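Long-range contact in deoxyuridine 5'-triphosphate nucleotidohydrolase (Entamoeba histolytica, PDB 3LQW), which probably hydrolyses dUTP to dUMP and diphosphate with magnesium as cofactor, supplying the precursor of thymidine nucleotides and keeping uracil out of DNA: residues L50-T54 / V66-V70. Sequence-based numbering, arbitrary orientation.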
ATOM      1  N   LEU A  50      -0.855  14.762  -5.431  1.00 10.68           N
ATOM      2  CA  LEU A  50      -0.859  14.640  -6.875  1.00 10.54           C
ATOM      3  C   LEU A  50      -2.163  15.222  -7.415  1.00 11.22           C
ATOM      4  O   LEU A  50      -3.243  14.954  -6.878  1.00 12.04           O
ATOM      5  CB  LEU A  50      -0.756  13.179  -7.321  1.00 11.05           C
ATOM      6  CG  LEU A  50       0.533  12.463  -6.940  1.00 10.82           C
ATOM      7  CD1 LEU A  50       0.413  10.971  -7.260  1.00 12.27           C
ATOM      8  CD2 LEU A  50       1.746  13.086  -7.578  1.00 12.55           C
ATOM      9  N   TYR A  51      -2.062  16.019  -8.472  1.00 11.82           N
ATOM     10  CA  TYR A  51      -3.197  16.744  -9.044  1.00 11.74           C
ATOM     11  C   TYR A  51      -3.546  16.187 -10.411  1.00 12.23           C
ATOM     12  O   TYR A  51      -2.668  15.884 -11.199  1.00 14.50           O
ATOM     13  CB  TYR A  51      -2.825  18.243  -9.211  1.00 12.60           C
ATOM     14  CG  TYR A  51      -2.503  18.947  -7.909  1.00 13.10           C
ATOM     15  CD1 TYR A  51      -1.241  18.874  -7.361  1.00 14.19           C
ATOM     16  CD2 TYR A  51      -3.441  19.716  -7.260  1.00 13.87           C
ATOM     17  CE1 TYR A  51      -0.950  19.500  -6.167  1.00 15.40           C
ATOM     18  CE2 TYR A  51      -3.165  20.383  -6.078  1.00 15.53           C
ATOM     19  CZ  TYR A  51      -1.906  20.261  -5.521  1.00 15.48           C
ATOM     20  OH  TYR A  51      -1.614  20.927  -4.346  1.00 17.22           O
ATOM     21  N   SER A  52      -4.839  16.076 -10.704  1.00 12.23           N
ATOM     22  CA  SER A  52      -5.283  15.711 -12.031  1.00 12.66           C
ATOM     23  C   SER A  52      -5.020  16.822 -13.053  1.00 13.98           C
ATOM     24  O   SER A  52      -5.350  17.965 -12.765  1.00 15.94           O
ATOM     25  CB  SER A  52      -6.783  15.387 -12.034  1.00 13.35           C
ATOM     26  OG  SER A  52      -7.162  15.004 -13.321  1.00 14.57           O
ATOM     27  N   ASN A  53      -4.535  16.436 -14.229  1.00 14.27           N
ATOM     28  CA  ASN A  53      -4.405  17.411 -15.327  1.00 16.22           C
ATOM     29  C   ASN A  53      -5.618  17.434 -16.225  1.00 16.73           C
ATOM     30  O   ASN A  53      -5.614  18.188 -17.197  1.00 18.38           O
ATOM     31  CB  ASN A  53      -3.127  17.153 -16.127  1.00 17.32           C
ATOM     32  CG  ASN A  53      -2.801  18.265 -17.087  1.00 20.67           C
ATOM     33  OD1 ASN A  53      -2.644  19.435 -16.691  1.00 26.79           O
ATOM     34  ND2 ASN A  53      -2.675  17.900 -18.338  1.00 23.10           N
ATOM     35  N   THR A  54      -6.665  16.657 -15.933  1.00 17.01           N
ATOM     36  CA  THR A  54      -7.857  16.586 -16.788  1.00 17.04           C
ATOM     37  C   THR A  54      -9.139  16.429 -15.955  1.00 16.64           C
ATOM     38  O   THR A  54      -9.131  16.002 -14.806  1.00 15.30           O
ATOM     39  CB  THR A  54      -7.783  15.410 -17.782  1.00 19.14           C
ATOM     40  OG1 THR A  54      -8.033  14.171 -17.100  1.00 21.17           O
ATOM     41  CG2 THR A  54      -6.456  15.321 -18.536  1.00 23.07           C
ATOM     42  N   VAL A  66      -5.861   8.267 -14.437  1.00 11.47           N
ATOM     43  CA  VAL A  66      -5.796   9.739 -14.367  1.00 12.91           C
ATOM     44  C   VAL A  66      -4.358  10.246 -14.607  1.00 13.73           C
ATOM     45  O   VAL A  66      -3.424   9.816 -13.959  1.00 15.32           O
ATOM     46  CB  VAL A  66      -6.313  10.288 -13.013  1.00 14.30           C
ATOM     47  CG1 VAL A  66      -6.386  11.862 -13.068  1.00 17.90           C
ATOM     48  CG2 VAL A  66      -7.688   9.706 -12.668  1.00 15.05           C
ATOM     49  N   SER A  67      -4.244  11.174 -15.545  1.00 14.07           N
ATOM     50  CA  SER A  67      -2.950  11.792 -15.865  0.70 14.69           C
ATOM     51  C   SER A  67      -2.690  12.992 -14.945  1.00 14.31           C
ATOM     52  O   SER A  67      -3.560  13.794 -14.697  1.00 15.76           O
ATOM     53  CB  SER A  67      -2.933  12.206 -17.330  0.70 15.97           C
ATOM     54  OG  SER A  67      -2.952  11.087 -18.212  0.70 19.50           O
ATOM     55  N   THR A  68      -1.464  13.052 -14.411  1.00 14.22           N
ATOM     56  CA  THR A  68      -1.049  14.170 -13.552  1.00 14.72           C
ATOM     57  C   THR A  68      -0.345  15.292 -14.340  1.00 15.12           C
ATOM     58  O   THR A  68      -0.248  16.419 -13.822  1.00 17.90           O
ATOM     59  CB  THR A  68      -0.087  13.716 -12.486  1.00 14.93           C
ATOM     60  OG1 THR A  68       1.146  13.272 -13.076  1.00 14.68           O
ATOM     61  CG2 THR A  68      -0.684  12.651 -11.598  1.00 16.28           C
ATOM     62  N   GLY A  69       0.148  14.996 -15.528  1.00 14.56           N
ATOM     63  CA  GLY A  69       0.888  16.003 -16.268  1.00 14.22           C
ATOM     64  C   GLY A  69       2.324  16.197 -15.853  1.00 13.36           C
ATOM     65  O   GLY A  69       2.961  17.107 -16.395  1.00 15.21           O
ATOM     66  N   VAL A  70       2.862  15.385 -14.941  1.00 12.73           N
ATOM     67  CA  VAL A  70       4.258  15.479 -14.516  1.00 12.37           C
ATOM     68  C   VAL A  70       4.987  14.154 -14.600  1.00 12.42           C
ATOM     69  O   VAL A  70       4.354  13.090 -14.496  1.00 12.87           O
ATOM     70  CB  VAL A  70       4.390  16.074 -13.082  1.00 12.97           C
ATOM     71  CG1 VAL A  70       3.643  17.408 -12.998  1.00 14.20           C
ATOM     72  CG2 VAL A  70       3.916  15.118 -11.995  1.00 13.40           C
TER
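Ser-67 meets the chain of Asn-53 through its backbone: Asn-53 N donates to Ser-67 O over 2.9 Å. The bond is nearly straight, 174° at the hydrogen, with the donor tilted a little from the carbonyl plane. Next to it, Tyr-51 O receives a CA-H...O contact from Thr-68, its O lying 3.3 Å from Thr-68 CA. The methyl of Thr-68 sits beside the same carbonyl, CG2 being 3.8 Å from Tyr-51 O, with Leu-50 CB further off at 4.3 Å from CG2. Thr-68 sets OG1 between its own N and carbonyl carbon, from where it accepts from Val-70 N in an ST turn and also bonds to Ile-109 O of the neighbouring strand. Ser-52 turns OG anti to its N (chi1 -178°), which sends it forward along the chain to donate to a lone pair of Thr-54 O at 2.7 Å. Ser-52 OG also lies 3.2 Å from Val-66 CG1. Asn-53 CB rests 3.8 Å from Thr-68 O, beside the bend at Gly-69, which has a positive phi. The segments run almost at right angles, 98° apart, and join the end of strand 47-51, paired with 128-136, to strand 63-73 of another sheet, within the all-beta fold of a trimeric-type dUTPase. One hydrogen bond spans the two segments; the rest is van der Waals contact plus one CA-H...O contact, so the buried junction couples two sheets without extending either. Ser-52 OG ties down its own turn through Thr-54 O, whereas Thr-68 OG1 serves both the ST turn and the link to strand 108-115.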